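Long-range contacts in vacuolar aminopeptidase 1 (Saccharomyces cerevisiae, PDB 5JGF), which removes N-terminal amino acids, preferably neutral or hydrophobic ones, from peptides in the vacuole as a zinc-dependent dodecamer, and is the major cargo of the Cvt pathway: residues G58-T63 and A72-K77; E109-I114 and I188-P193; S342-H347 and G412-P417. All blocks are in the same frame, centred on the assembly; numbering follows the deposited sequence.

Contact 1. Residues G58-T63 and A72-K77; sequences GGKFYT and AFILGK
Phe73 and Phe61 meet through different first torsions: the ring carbon CG of Phe73 sits between its backbone N and carbonyl carbon (chi1 56°), which swings the ring across to the neighbouring strand, while CG of Phe61 stands anti to its own carbonyl carbon (chi1 -41°), beside the backbone N. The Phe73 ring thereby lies against the base of Phe61, whose CB is placed over one of its faces, toward the rim, 3.6 Å from Phe73 CZ. The touch is a CH-pi contact from Phe61 CB; the two rings themselves, near parallel but slid apart, barely overlap. The backbones are joined by two reciprocal pairs of bonds. Gly59 and Leu75 exchange N-H and C=O, with Gly59 N 2.8 Å from Leu75 O and Leu75 N 2.8 Å from Gly59 O; Phe61 and Phe73 do the same, at 2.9 Å from Phe61 N to Phe73 O. In the alternating non-hydrogen-bonded pairs, Lys60 faces Ile74 and Tyr62 faces Ala72. The aliphatic part of Lys60 runs alongside Ile74, CG to Ile74 CG2 at 4.1 Å, before its extended chain carries NZ away to the carbonyl of Ala278. Tyr62 touches Ala72 through CB, 3.6 Å from Ala72 CA, and its hydroxyl bonds to Asp37. The two sheet faces are thus distinct: Phe73 and Leu75 pack against helix 312-324, whereas Ala72 and Ile74 pack against helix 261-278. Such two-sided covering belongs to the alpha/beta/alpha catalytic domain of M18 peptidases, and the contact itself is an antiparallel beta hairpin, formed by strands 58-65 and 69-76 of its mixed central sheet.

Contact 2. Residues E109-I114 and I188-P193; sequences EGYGRI and IGFPTP
Ile188 and Phe190 bring the largest buried surfaces to this contact, and Gly112 is the backbone partner of Ile188 and Gly189. The carbonyl oxygen of Gly112 is gripped by two successive amides, Ile188 N at 2.8 Å and Gly189 N at a longer 3.3 Å, both arriving from the same face of the carbonyl plane. Gly112 N returns a nearly straight bond to Gly189 O, 2.7 Å away. Two residues thus face one, a classic beta bulge where the last strand of the sheet within this chain pairs with strand 112-119. Ile188 lays its CG2 methyl against the Gly112 carbonyl, 3.3 Å from Gly112 O, and extends CD1 to the CG2 methyl of Ile114. Phe190, with CG opposite its backbone N (chi1 -162°), turns its ring back over Gly110. One face takes Gly110 O, while the ring edge points into the face of Tyr111 in a T-shaped stack with planes at 80° and Phe190 CD1 above the centre of the tyrosine ring. A water donates to both Gly110 O and Pro191 O, bridging the two segments beside the ring. Val364 of the second subunit packs on Phe190, and Ile188 meets that subunit through backbone hydrogen bonds and Ile251. Three direct bonds and one water bridge therefore fix the backbones, while the apolar side chains serve both the local fold and the subunit interface.

Contact 3. Residues S342-H347 and G412-P417; sequences SADVNH and GGTIGP. With ZN (zinc ion), chain K.
The zinc site of the M18 active centre is where these segments meet: Asp344, at a break in strand 339-347 of the central sheet, faces the loop that leads into helix 416-423. Its carboxylate clasps the metal with both oxygens, OD1 at 2.1 Å from the zinc and OD2 at a longer 2.5 Å, and two waters also bind the ion. His91 and the bridging Asp262 complete this site, Asp262 being shared with the second zinc. The first torsion of Asp344 (-162°) turns the carboxylate away from the backbone N, toward the metal and the 412-417 loop. There OD2 passes the CG2 methyl of Thr414, 3.9 Å away, the two side chains lying alongside with their ends pointing contrary ways. The polar connection is made by water: one molecule donates to Asp344 OD2 and accepts from Ile415 N, so the metal-binding oxygen is linked to the loop backbone without a direct hydrogen bond. Bonding of OD2 to zinc and water would probably help hold the carboxylate's rotation. At the other end of the segment, a further water joins His347 NE2 and, weakly, Gly412 N; His347, probably a substrate-binding residue, also forms an edge-to-face pair with His169 of the second subunit, which probably binds substrate as well. Deeper in the fold, Ser342 packs against the helix start, its CB 3.7 Å from Gly416 CA and its OG 3.6 Å from Ile415 CG1. The hydroxyls of Ser342 and Thr414 both hydrogen-bond to Asp429 OD1, and Thr414 OG1 additionally caps the helix by accepting from Gly416 N at 3.0 Å.

In the fold
The three contacts follow one another along the chain, each closing before the next opens. Contacts 1 and 3 reach the same mixed nine-stranded sheet, with centres 25 Å apart: contact 1 joins its hairpin strands 58-65 and 69-76, whereas contact 3 uses strand 339-347, nearer the chain's centre, beside the metal. Contact 2 belongs to the separate six-stranded antiparallel sheet, where strand 187-189 is outermost within the chain; its centre is 51 Å from that of contact 1 and 42 Å from that of contact 3. Contacts 2 and 3 both touch the second subunit, so the strand 187-189 region and the active-site region each take part in dodecamer assembly, while contact 1 is internal to its subunit.

Contact 1. Residues G58-T63 and A72-K77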
ATOM      1  N   GLY D  58     -69.742 -20.353  -4.559  1.00 23.16           N
ATOM      2  CA  GLY D  58     -68.421 -19.810  -4.807  1.00 22.40           C
ATOM      3  C   GLY D  58     -68.572 -18.466  -5.482  1.00 21.71           C
ATOM      4  O   GLY D  58     -69.502 -17.719  -5.173  1.00 21.07           O
ATOM      5  N   GLY D  59     -67.672 -18.147  -6.405  1.00 19.51           N
ATOM      6  CA  GLY D  59     -67.776 -16.874  -7.092  1.00 19.65           C
ATOM      7  C   GLY D  59     -66.448 -16.193  -7.354  1.00 19.77           C
ATOM      8  O   GLY D  59     -65.385 -16.796  -7.204  1.00 20.16           O
ATOM      9  N   LYS D  60     -66.522 -14.929  -7.753  1.00 18.59           N
ATOM     10  CA  LYS D  60     -65.340 -14.129  -8.050  1.00 18.62           C
ATOM     11  C   LYS D  60     -65.215 -13.013  -7.020  1.00 18.66           C
ATOM     12  O   LYS D  60     -66.124 -12.193  -6.868  1.00 18.57           O
ATOM     13  CB  LYS D  60     -65.459 -13.540  -9.457  1.00 17.07           C
ATOM     14  CG  LYS D  60     -65.579 -14.601 -10.538  1.00 18.02           C
ATOM     15  CD  LYS D  60     -65.905 -13.997 -11.892  1.00 20.37           C
ATOM     16  CE  LYS D  60     -66.135 -15.084 -12.935  1.00 22.21           C
ATOM     17  NZ  LYS D  60     -66.630 -14.510 -14.217  1.00 21.60           N
ATOM     18  N   PHE D  61     -64.089 -12.986  -6.310  1.00 17.92           N
ATOM     19  CA  PHE D  61     -63.873 -11.972  -5.286  1.00 17.33           C
ATOM     20  C   PHE D  61     -62.440 -11.452  -5.265  1.00 17.03           C
ATOM     21  O   PHE D  61     -61.569 -11.921  -5.996  1.00 14.98           O
ATOM     22  CB  PHE D  61     -64.164 -12.537  -3.890  1.00 19.41           C
ATOM     23  CG  PHE D  61     -65.382 -13.419  -3.814  1.00 20.87           C
ATOM     24  CD1 PHE D  61     -65.324 -14.749  -4.219  1.00 19.57           C
ATOM     25  CD2 PHE D  61     -66.583 -12.922  -3.321  1.00 21.94           C
ATOM     26  CE1 PHE D  61     -66.445 -15.571  -4.134  1.00 22.68           C
ATOM     27  CE2 PHE D  61     -67.712 -13.740  -3.234  1.00 21.49           C
ATOM     28  CZ  PHE D  61     -67.640 -15.064  -3.640  1.00 21.35           C
ATOM     29  N   TYR D  62     -62.216 -10.466  -4.407  1.00 16.92           N
ATOM     30  CA  TYR D  62     -60.886  -9.916  -4.202  1.00 16.57           C
ATOM     31  C   TYR D  62     -60.910  -9.112  -2.916  1.00 17.16           C
ATOM     32  O   TYR D  62     -61.965  -8.642  -2.487  1.00 16.48           O
ATOM     33  CB  TYR D  62     -60.430  -9.041  -5.382  1.00 15.18           C
ATOM     34  CG  TYR D  62     -61.039  -7.656  -5.468  1.00 16.79           C
ATOM     35  CD1 TYR D  62     -62.279  -7.448  -6.073  1.00 16.14           C
ATOM     36  CD2 TYR D  62     -60.354  -6.544  -4.974  1.00 15.69           C
ATOM     37  CE1 TYR D  62     -62.816  -6.168  -6.191  1.00 16.91           C
ATOM     38  CE2 TYR D  62     -60.882  -5.262  -5.085  1.00 17.66           C
ATOM     39  CZ  TYR D  62     -62.112  -5.080  -5.696  1.00 17.61           C
ATOM     40  OH  TYR D  62     -62.629  -3.814  -5.815  1.00 18.90           O
ATOM     41  N   THR D  63     -59.750  -8.989  -2.280  1.00 15.23           N
ATOM     42  CA  THR D  63     -59.645  -8.223  -1.053  1.00 14.31           C
ATOM     43  C   THR D  63     -58.347  -7.433  -1.123  1.00 15.47           C
ATOM     44  O   THR D  63     -57.480  -7.720  -1.955  1.00 14.64           O
ATOM     45  CB  THR D  63     -59.645  -9.134   0.197  1.00 14.56           C
ATOM     46  OG1 THR D  63     -59.716  -8.323   1.376  1.00 15.19           O
ATOM     47  CG2 THR D  63     -58.380  -9.994   0.248  1.00 15.41           C
ATOM     48  N   ALA D  72     -56.974 -11.452  -5.767  1.00 14.99           N
ATOM     49  CA  ALA D  72     -58.187 -11.668  -6.543  1.00 15.31           C
ATOM     50  C   ALA D  72     -58.303 -13.171  -6.704  1.00 16.23           C
ATOM     51  O   ALA D  72     -57.308 -13.847  -6.975  1.00 15.75           O
ATOM     52  CB  ALA D  72     -58.071 -11.002  -7.905  1.00 14.00           C
ATOM     53  N   PHE D  73     -59.506 -13.708  -6.528  1.00 16.77           N
ATOM     54  CA  PHE D  73     -59.673 -15.141  -6.665  1.00 15.09           C
ATOM     55  C   PHE D  73     -61.021 -15.573  -7.221  1.00 16.29           C
ATOM     56  O   PHE D  73     -62.013 -14.845  -7.144  1.00 15.57           O
ATOM     57  CB  PHE D  73     -59.399 -15.834  -5.322  1.00 16.62           C
ATOM     58  CG  PHE D  73     -60.244 -15.332  -4.176  1.00 19.94           C
ATOM     59  CD1 PHE D  73     -61.332 -16.072  -3.720  1.00 20.49           C
ATOM     60  CD2 PHE D  73     -59.924 -14.144  -3.523  1.00 18.59           C
ATOM     61  CE1 PHE D  73     -62.086 -15.640  -2.622  1.00 20.66           C
ATOM     62  CE2 PHE D  73     -60.670 -13.704  -2.427  1.00 20.82           C
ATOM     63  CZ  PHE D  73     -61.753 -14.455  -1.975  1.00 17.58           C
ATOM     64  N   ILE D  74     -61.019 -16.765  -7.804  1.00 16.41           N
ATOM     65  CA  ILE D  74     -62.204 -17.364  -8.398  1.00 16.82           C
ATOM     66  C   ILE D  74     -62.367 -18.724  -7.732  1.00 17.51           C
ATOM     67  O   ILE D  74     -61.476 -19.572  -7.812  1.00 18.02           O
ATOM     68  CB  ILE D  74     -62.022 -17.565  -9.911  1.00 17.25           C
ATOM     69  CG1 ILE D  74     -61.583 -16.249 -10.560  1.00 16.28           C
ATOM     70  CG2 ILE D  74     -63.329 -18.056 -10.535  1.00 17.29           C
ATOM     71  CD1 ILE D  74     -61.197 -16.386 -12.021  1.00 19.28           C
ATOM     72  N   LEU D  75     -63.502 -18.924  -7.070  1.00 17.07           N
ATOM     73  CA  LEU D  75     -63.778 -20.172  -6.369  1.00 17.06           C
ATOM     74  C   LEU D  75     -64.973 -20.881  -6.999  1.00 19.24           C
ATOM     75  O   LEU D  75     -66.071 -20.331  -7.051  1.00 18.95           O
ATOM     76  CB  LEU D  75     -64.055 -19.874  -4.894  1.00 17.58           C
ATOM     77  CG  LEU D  75     -64.437 -21.019  -3.949  1.00 18.41           C
ATOM     78  CD1 LEU D  75     -63.377 -22.114  -3.963  1.00 18.53           C
ATOM     79  CD2 LEU D  75     -64.607 -20.458  -2.548  1.00 18.45           C
ATOM     80  N   GLY D  76     -64.749 -22.099  -7.474  1.00 18.92           N
ATOM     81  CA  GLY D  76     -65.815 -22.851  -8.111  1.00 19.60           C
ATOM     82  C   GLY D  76     -66.737 -23.558  -7.139  1.00 19.17           C
ATOM     83  O   GLY D  76     -66.304 -24.052  -6.100  1.00 19.28           O
ATOM     84  N   LYS D  77     -68.019 -23.609  -7.485  1.00 21.07           N
ATOM     85  CA  LYS D  77     -69.016 -24.258  -6.646  1.00 21.02           C
ATOM     86  C   LYS D  77     -68.654 -25.711  -6.369  1.00 20.11           C
ATOM     87  O   LYS D  77     -68.946 -26.237  -5.297  1.00 20.69           O
ATOM     88  CB  LYS D  77     -70.388 -24.198  -7.324  1.00 24.20           C
ATOM     89  CG  LYS D  77     -71.481 -24.961  -6.592  1.00 26.62           C
ATOM     90  CD  LYS D  77     -72.795 -24.895  -7.357  1.00 30.04           C
ATOM     91  CE  LYS D  77     -73.867 -25.749  -6.693  1.00 31.50           C
ATOM     92  NZ  LYS D  77     -75.122 -25.779  -7.503  1.00 34.44           N
TER

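Contact 2. Residues E109-I114 and I188-P193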
ATOM      1  N   GLU D 109     -29.768  29.126  -0.468  1.00 18.56           N
ATOM      2  CA  GLU D 109     -29.432  30.169  -1.429  1.00 19.61           C
ATOM      3  C   GLU D 109     -30.634  30.392  -2.343  1.00 20.05           C
ATOM      4  O   GLU D 109     -30.485  30.716  -3.521  1.00 19.43           O
ATOM      5  CB  GLU D 109     -28.206  29.785  -2.267  1.00 21.10           C
ATOM      6  CG  GLU D 109     -26.923  29.529  -1.479  1.00 23.21           C
ATOM      7  CD  GLU D 109     -26.523  30.681  -0.565  1.00 26.01           C
ATOM      8  OE1 GLU D 109     -26.757  31.851  -0.921  1.00 24.73           O
ATOM      9  OE2 GLU D 109     -25.952  30.408   0.511  1.00 31.93           O
ATOM     10  N   GLY D 110     -31.831  30.198  -1.792  1.00 18.56           N
ATOM     11  CA  GLY D 110     -33.041  30.406  -2.567  1.00 17.99           C
ATOM     12  C   GLY D 110     -33.695  29.169  -3.156  1.00 18.53           C
ATOM     13  O   GLY D 110     -34.856  29.214  -3.558  1.00 17.31           O
ATOM     14  N   TYR D 111     -32.961  28.063  -3.216  1.00 15.92           N
ATOM     15  CA  TYR D 111     -33.500  26.828  -3.775  1.00 15.85           C
ATOM     16  C   TYR D 111     -34.383  26.072  -2.799  1.00 16.01           C
ATOM     17  O   TYR D 111     -34.043  25.927  -1.624  1.00 16.25           O
ATOM     18  CB  TYR D 111     -32.369  25.899  -4.206  1.00 14.70           C
ATOM     19  CG  TYR D 111     -31.729  26.254  -5.524  1.00 15.10           C
ATOM     20  CD1 TYR D 111     -32.217  25.731  -6.723  1.00 15.40           C
ATOM     21  CD2 TYR D 111     -30.617  27.092  -5.572  1.00 16.77           C
ATOM     22  CE1 TYR D 111     -31.602  26.027  -7.937  1.00 13.46           C
ATOM     23  CE2 TYR D 111     -30.001  27.394  -6.777  1.00 14.38           C
ATOM     24  CZ  TYR D 111     -30.494  26.858  -7.952  1.00 14.81           C
ATOM     25  OH  TYR D 111     -29.852  27.141  -9.136  1.00 15.69           O
ATOM     26  N   GLY D 112     -35.513  25.587  -3.300  1.00 15.64           N
ATOM     27  CA  GLY D 112     -36.414  24.808  -2.480  1.00 14.88           C
ATOM     28  C   GLY D 112     -36.082  23.351  -2.743  1.00 16.28           C
ATOM     29  O   GLY D 112     -35.919  22.948  -3.899  1.00 16.12           O
ATOM     30  N   ARG D 113     -35.949  22.569  -1.675  1.00 13.96           N
ATOM     31  CA  ARG D 113     -35.638  21.146  -1.778  1.00 14.16           C
ATOM     32  C   ARG D 113     -36.531  20.385  -0.805  1.00 14.59           C
ATOM     33  O   ARG D 113     -37.096  20.978   0.111  1.00 15.63           O
ATOM     34  CB  ARG D 113     -34.172  20.888  -1.405  1.00 12.97           C
ATOM     35  CG  ARG D 113     -33.154  21.515  -2.354  1.00 14.02           C
ATOM     36  CD  ARG D 113     -31.732  21.195  -1.921  1.00 14.59           C
ATOM     37  NE  ARG D 113     -31.398  21.799  -0.632  1.00 16.02           N
ATOM     38  CZ  ARG D 113     -30.256  21.594   0.016  1.00 17.11           C
ATOM     39  NH1 ARG D 113     -29.330  20.796  -0.505  1.00 17.44           N
ATOM     40  NH2 ARG D 113     -30.037  22.185   1.184  1.00 17.65           N
ATOM     41  N   ILE D 114     -36.675  19.081  -1.014  1.00 14.04           N
ATOM     42  CA  ILE D 114     -37.471  18.263  -0.107  1.00 14.23           C
ATOM     43  C   ILE D 114     -36.629  17.090   0.370  1.00 14.22           C
ATOM     44  O   ILE D 114     -35.877  16.498  -0.404  1.00 14.65           O
ATOM     45  CB  ILE D 114     -38.764  17.714  -0.769  1.00 15.39           C
ATOM     46  CG1 ILE D 114     -38.432  17.019  -2.089  1.00 17.22           C
ATOM     47  CG2 ILE D 114     -39.763  18.849  -0.972  1.00 16.19           C
ATOM     48  CD1 ILE D 114     -39.624  16.302  -2.711  1.00 18.07           C
ATOM     49  N   ILE D 188     -36.996  21.203  -5.757  1.00 14.68           N
ATOM     50  CA  ILE D 188     -38.397  21.369  -6.107  1.00 16.30           C
ATOM     51  C   ILE D 188     -38.772  22.756  -6.628  1.00 17.18           C
ATOM     52  O   ILE D 188     -39.801  22.917  -7.283  1.00 18.12           O
ATOM     53  CB  ILE D 188     -39.279  20.975  -4.887  1.00 18.37           C
ATOM     54  CG1 ILE D 188     -40.743  20.851  -5.305  1.00 21.53           C
ATOM     55  CG2 ILE D 188     -39.107  21.988  -3.763  1.00 18.68           C
ATOM     56  CD1 ILE D 188     -41.587  20.078  -4.302  1.00 21.76           C
ATOM     57  N   GLY D 189     -37.948  23.762  -6.357  1.00 17.94           N
ATOM     58  CA  GLY D 189     -38.267  25.088  -6.858  1.00 18.35           C
ATOM     59  C   GLY D 189     -37.289  26.184  -6.488  1.00 19.47           C
ATOM     60  O   GLY D 189     -36.231  25.928  -5.918  1.00 17.38           O
ATOM     61  N   PHE D 190     -37.644  27.412  -6.850  1.00 20.35           N
ATOM     62  CA  PHE D 190     -36.844  28.586  -6.535  1.00 20.87           C
ATOM     63  C   PHE D 190     -37.867  29.710  -6.465  1.00 23.65           C
ATOM     64  O   PHE D 190     -38.064  30.452  -7.424  1.00 23.53           O
ATOM     65  CB  PHE D 190     -35.815  28.883  -7.629  1.00 21.38           C
ATOM     66  CG  PHE D 190     -34.713  29.796  -7.173  1.00 22.30           C
ATOM     67  CD1 PHE D 190     -33.559  29.277  -6.599  1.00 21.08           C
ATOM     68  CD2 PHE D 190     -34.862  31.178  -7.243  1.00 23.01           C
ATOM     69  CE1 PHE D 190     -32.572  30.118  -6.096  1.00 20.75           C
ATOM     70  CE2 PHE D 190     -33.879  32.028  -6.739  1.00 23.79           C
ATOM     71  CZ  PHE D 190     -32.733  31.497  -6.166  1.00 22.52           C
ATOM     72  N   PRO D 191     -38.550  29.835  -5.320  1.00 26.35           N
ATOM     73  CA  PRO D 191     -39.570  30.865  -5.123  1.00 27.90           C
ATOM     74  C   PRO D 191     -39.080  32.308  -5.075  1.00 30.50           C
ATOM     75  O   PRO D 191     -37.906  32.576  -4.832  1.00 29.95           O
ATOM     76  CB  PRO D 191     -40.224  30.446  -3.814  1.00 27.41           C
ATOM     77  CG  PRO D 191     -39.083  29.866  -3.052  1.00 28.10           C
ATOM     78  CD  PRO D 191     -38.385  29.020  -4.101  1.00 25.52           C
ATOM     79  N   THR D 192     -40.005  33.232  -5.308  1.00 33.13           N
ATOM     80  CA  THR D 192     -39.723  34.661  -5.270  1.00 36.96           C
ATOM     81  C   THR D 192     -40.720  35.268  -4.284  1.00 40.01           C
ATOM     82  O   THR D 192     -41.769  34.687  -4.022  1.00 39.51           O
ATOM     83  CB  THR D 192     -39.893  35.309  -6.660  1.00 37.06           C
ATOM     84  OG1 THR D 192     -41.178  34.975  -7.193  1.00 37.76           O
ATOM     85  CG2 THR D 192     -38.810  34.814  -7.616  1.00 38.08           C
ATOM     86  N   PRO D 193     -40.401  36.436  -3.719  1.00 43.52           N
ATOM     87  CA  PRO D 193     -41.247  37.143  -2.748  1.00 42.73           C
ATOM     88  C   PRO D 193     -42.743  37.054  -3.052  1.00 39.09           C
ATOM     89  O   PRO D 193     -43.537  36.665  -2.187  1.00 45.09           O
ATOM     90  CB  PRO D 193     -40.710  38.562  -2.804  1.00 46.11           C
ATOM     91  CG  PRO D 193     -39.252  38.322  -3.086  1.00 46.47           C
ATOM     92  CD  PRO D 193     -39.237  37.248  -4.114  1.00 44.73           C
TER
HETATM   93  O   HOH W   1     -36.006  31.606  -3.222  1.00 24.03           O

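Contact 3. Residues S342-H347 and G412-P417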
ATOM      1  N   SER D 342     -44.521 -18.149  -8.924  1.00 13.39           N
ATOM      2  CA  SER D 342     -43.983 -16.929  -8.340  1.00 13.47           C
ATOM      3  C   SER D 342     -43.489 -16.164  -9.561  1.00 15.09           C
ATOM      4  O   SER D 342     -42.425 -16.467 -10.097  1.00 13.87           O
ATOM      5  CB  SER D 342     -42.812 -17.252  -7.410  1.00 13.88           C
ATOM      6  OG  SER D 342     -42.182 -16.063  -6.971  1.00 14.11           O
ATOM      7  N   ALA D 343     -44.278 -15.193 -10.011  1.00 15.00           N
ATOM      8  CA  ALA D 343     -43.941 -14.430 -11.204  1.00 14.67           C
ATOM      9  C   ALA D 343     -43.235 -13.119 -10.903  1.00 15.31           C
ATOM     10  O   ALA D 343     -43.857 -12.151 -10.468  1.00 14.15           O
ATOM     11  CB  ALA D 343     -45.205 -14.167 -12.026  1.00 16.22           C
ATOM     12  N   ASP D 344     -41.927 -13.103 -11.139  1.00 14.24           N
ATOM     13  CA  ASP D 344     -41.119 -11.913 -10.920  1.00 12.72           C
ATOM     14  C   ASP D 344     -40.172 -11.818 -12.111  1.00 12.58           C
ATOM     15  O   ASP D 344     -39.608 -12.820 -12.551  1.00 13.86           O
ATOM     16  CB  ASP D 344     -40.321 -12.031  -9.616  1.00 12.46           C
ATOM     17  CG  ASP D 344     -39.809 -10.688  -9.121  1.00 12.88           C
ATOM     18  OD1 ASP D 344     -39.948  -9.694  -9.858  1.00 12.52           O
ATOM     19  OD2 ASP D 344     -39.268 -10.628  -7.995  1.00 12.40           O
ATOM     20  N   VAL D 345     -40.018 -10.617 -12.648  1.00 13.21           N
ATOM     21  CA  VAL D 345     -39.150 -10.414 -13.797  1.00 12.11           C
ATOM     22  C   VAL D 345     -37.743 -10.941 -13.548  1.00 14.21           C
ATOM     23  O   VAL D 345     -37.241 -10.894 -12.426  1.00 14.13           O
ATOM     24  CB  VAL D 345     -39.059  -8.916 -14.160  1.00 13.10           C
ATOM     25  CG1 VAL D 345     -40.414  -8.417 -14.644  1.00 13.11           C
ATOM     26  CG2 VAL D 345     -38.599  -8.109 -12.945  1.00 12.63           C
ATOM     27  N   ASN D 346     -37.126 -11.479 -14.594  1.00 12.05           N
ATOM     28  CA  ASN D 346     -35.758 -11.957 -14.487  1.00 12.91           C
ATOM     29  C   ASN D 346     -34.929 -11.198 -15.520  1.00 13.13           C
ATOM     30  O   ASN D 346     -35.422 -10.256 -16.145  1.00 12.63           O
ATOM     31  CB  ASN D 346     -35.654 -13.479 -14.672  1.00 14.14           C
ATOM     32  CG  ASN D 346     -36.682 -14.029 -15.628  1.00 16.83           C
ATOM     33  OD1 ASN D 346     -36.933 -13.456 -16.681  1.00 17.34           O
ATOM     34  ND2 ASN D 346     -37.273 -15.167 -15.269  1.00 18.20           N
ATOM     35  N   HIS D 347     -33.685 -11.608 -15.721  1.00 12.37           N
ATOM     36  CA  HIS D 347     -32.792 -10.863 -16.600  1.00 12.48           C
ATOM     37  C   HIS D 347     -32.624 -11.247 -18.058  1.00 12.02           C
ATOM     38  O   HIS D 347     -32.201 -12.357 -18.375  1.00 11.82           O
ATOM     39  CB  HIS D 347     -31.400 -10.825 -15.965  1.00 11.29           C
ATOM     40  CG  HIS D 347     -31.398 -10.373 -14.539  1.00 13.35           C
ATOM     41  ND1 HIS D 347     -31.570  -9.055 -14.175  1.00 13.78           N
ATOM     42  CD2 HIS D 347     -31.254 -11.067 -13.384  1.00 15.73           C
ATOM     43  CE1 HIS D 347     -31.531  -8.955 -12.858  1.00 14.71           C
ATOM     44  NE2 HIS D 347     -31.341 -10.162 -12.355  1.00 15.45           N
ATOM     45  N   GLY D 412     -30.193 -12.587  -7.388  1.00 21.23           N
ATOM     46  CA  GLY D 412     -31.155 -11.782  -6.666  1.00 21.48           C
ATOM     47  C   GLY D 412     -32.128 -12.763  -6.032  1.00 20.64           C
ATOM     48  O   GLY D 412     -31.910 -13.976  -6.092  1.00 18.61           O
ATOM     49  N   GLY D 413     -33.196 -12.257  -5.427  1.00 19.89           N
ATOM     50  CA  GLY D 413     -34.164 -13.140  -4.796  1.00 19.50           C
ATOM     51  C   GLY D 413     -35.589 -12.799  -5.179  1.00 18.99           C
ATOM     52  O   GLY D 413     -35.831 -11.808  -5.870  1.00 17.05           O
ATOM     53  N   THR D 414     -36.534 -13.625  -4.740  1.00 17.67           N
ATOM     54  CA  THR D 414     -37.948 -13.406  -5.032  1.00 15.84           C
ATOM     55  C   THR D 414     -38.763 -13.880  -3.832  1.00 16.01           C
ATOM     56  O   THR D 414     -38.206 -14.348  -2.841  1.00 16.03           O
ATOM     57  CB  THR D 414     -38.422 -14.223  -6.249  1.00 15.94           C
ATOM     58  OG1 THR D 414     -38.469 -15.608  -5.891  1.00 16.21           O
ATOM     59  CG2 THR D 414     -37.477 -14.042  -7.432  1.00 15.72           C
ATOM     60  N   ILE D 415     -40.083 -13.766  -3.935  1.00 14.91           N
ATOM     61  CA  ILE D 415     -40.971 -14.201  -2.864  1.00 14.05           C
ATOM     62  C   ILE D 415     -41.227 -15.703  -2.984  1.00 13.39           C
ATOM     63  O   ILE D 415     -41.891 -16.294  -2.134  1.00 12.54           O
ATOM     64  CB  ILE D 415     -42.339 -13.484  -2.944  1.00 13.94           C
ATOM     65  CG1 ILE D 415     -43.024 -13.824  -4.270  1.00 15.01           C
ATOM     66  CG2 ILE D 415     -42.153 -11.975  -2.815  1.00 14.73           C
ATOM     67  CD1 ILE D 415     -44.398 -13.189  -4.443  1.00 16.68           C
ATOM     68  N   GLY D 416     -40.699 -16.308  -4.046  1.00 11.88           N
ATOM     69  CA  GLY D 416     -40.907 -17.728  -4.291  1.00 13.69           C
ATOM     70  C   GLY D 416     -40.663 -18.655  -3.115  1.00 14.13           C
ATOM     71  O   GLY D 416     -41.567 -19.389  -2.699  1.00 14.52           O
ATOM     72  N   PRO D 417     -39.437 -18.672  -2.575  1.00 13.19           N
ATOM     73  CA  PRO D 417     -39.111 -19.533  -1.436  1.00 12.52           C
ATOM     74  C   PRO D 417     -40.034 -19.297  -0.238  1.00 13.89           C
ATOM     75  O   PRO D 417     -40.404 -20.242   0.461  1.00 13.76           O
ATOM     76  CB  PRO D 417     -37.658 -19.174  -1.147  1.00 12.62           C
ATOM     77  CG  PRO D 417     -37.119 -18.913  -2.525  1.00 13.88           C
ATOM     78  CD  PRO D 417     -38.217 -18.076  -3.155  1.00 13.26           C
TER
HETATM   79 ZN    ZN K 601     -39.008  -8.179  -8.674  1.00 15.68          ZN
HETATM   80  O   HOH W   2     -40.938 -11.880  -6.239  1.00 16.10           O
HETATM   81  O   HOH W   3     -36.976 -10.052  -7.057  1.00 32.06           O
HETATM   82  O   HOH W   4     -37.205  -9.061 -10.021  1.00 13.45           O
HETATM   83  O   HOH W   5     -30.871 -11.247 -10.160  1.00 32.63           O
HETATM   84  O   HOH W   6     -37.643  -7.647  -7.245  1.00 22.31           O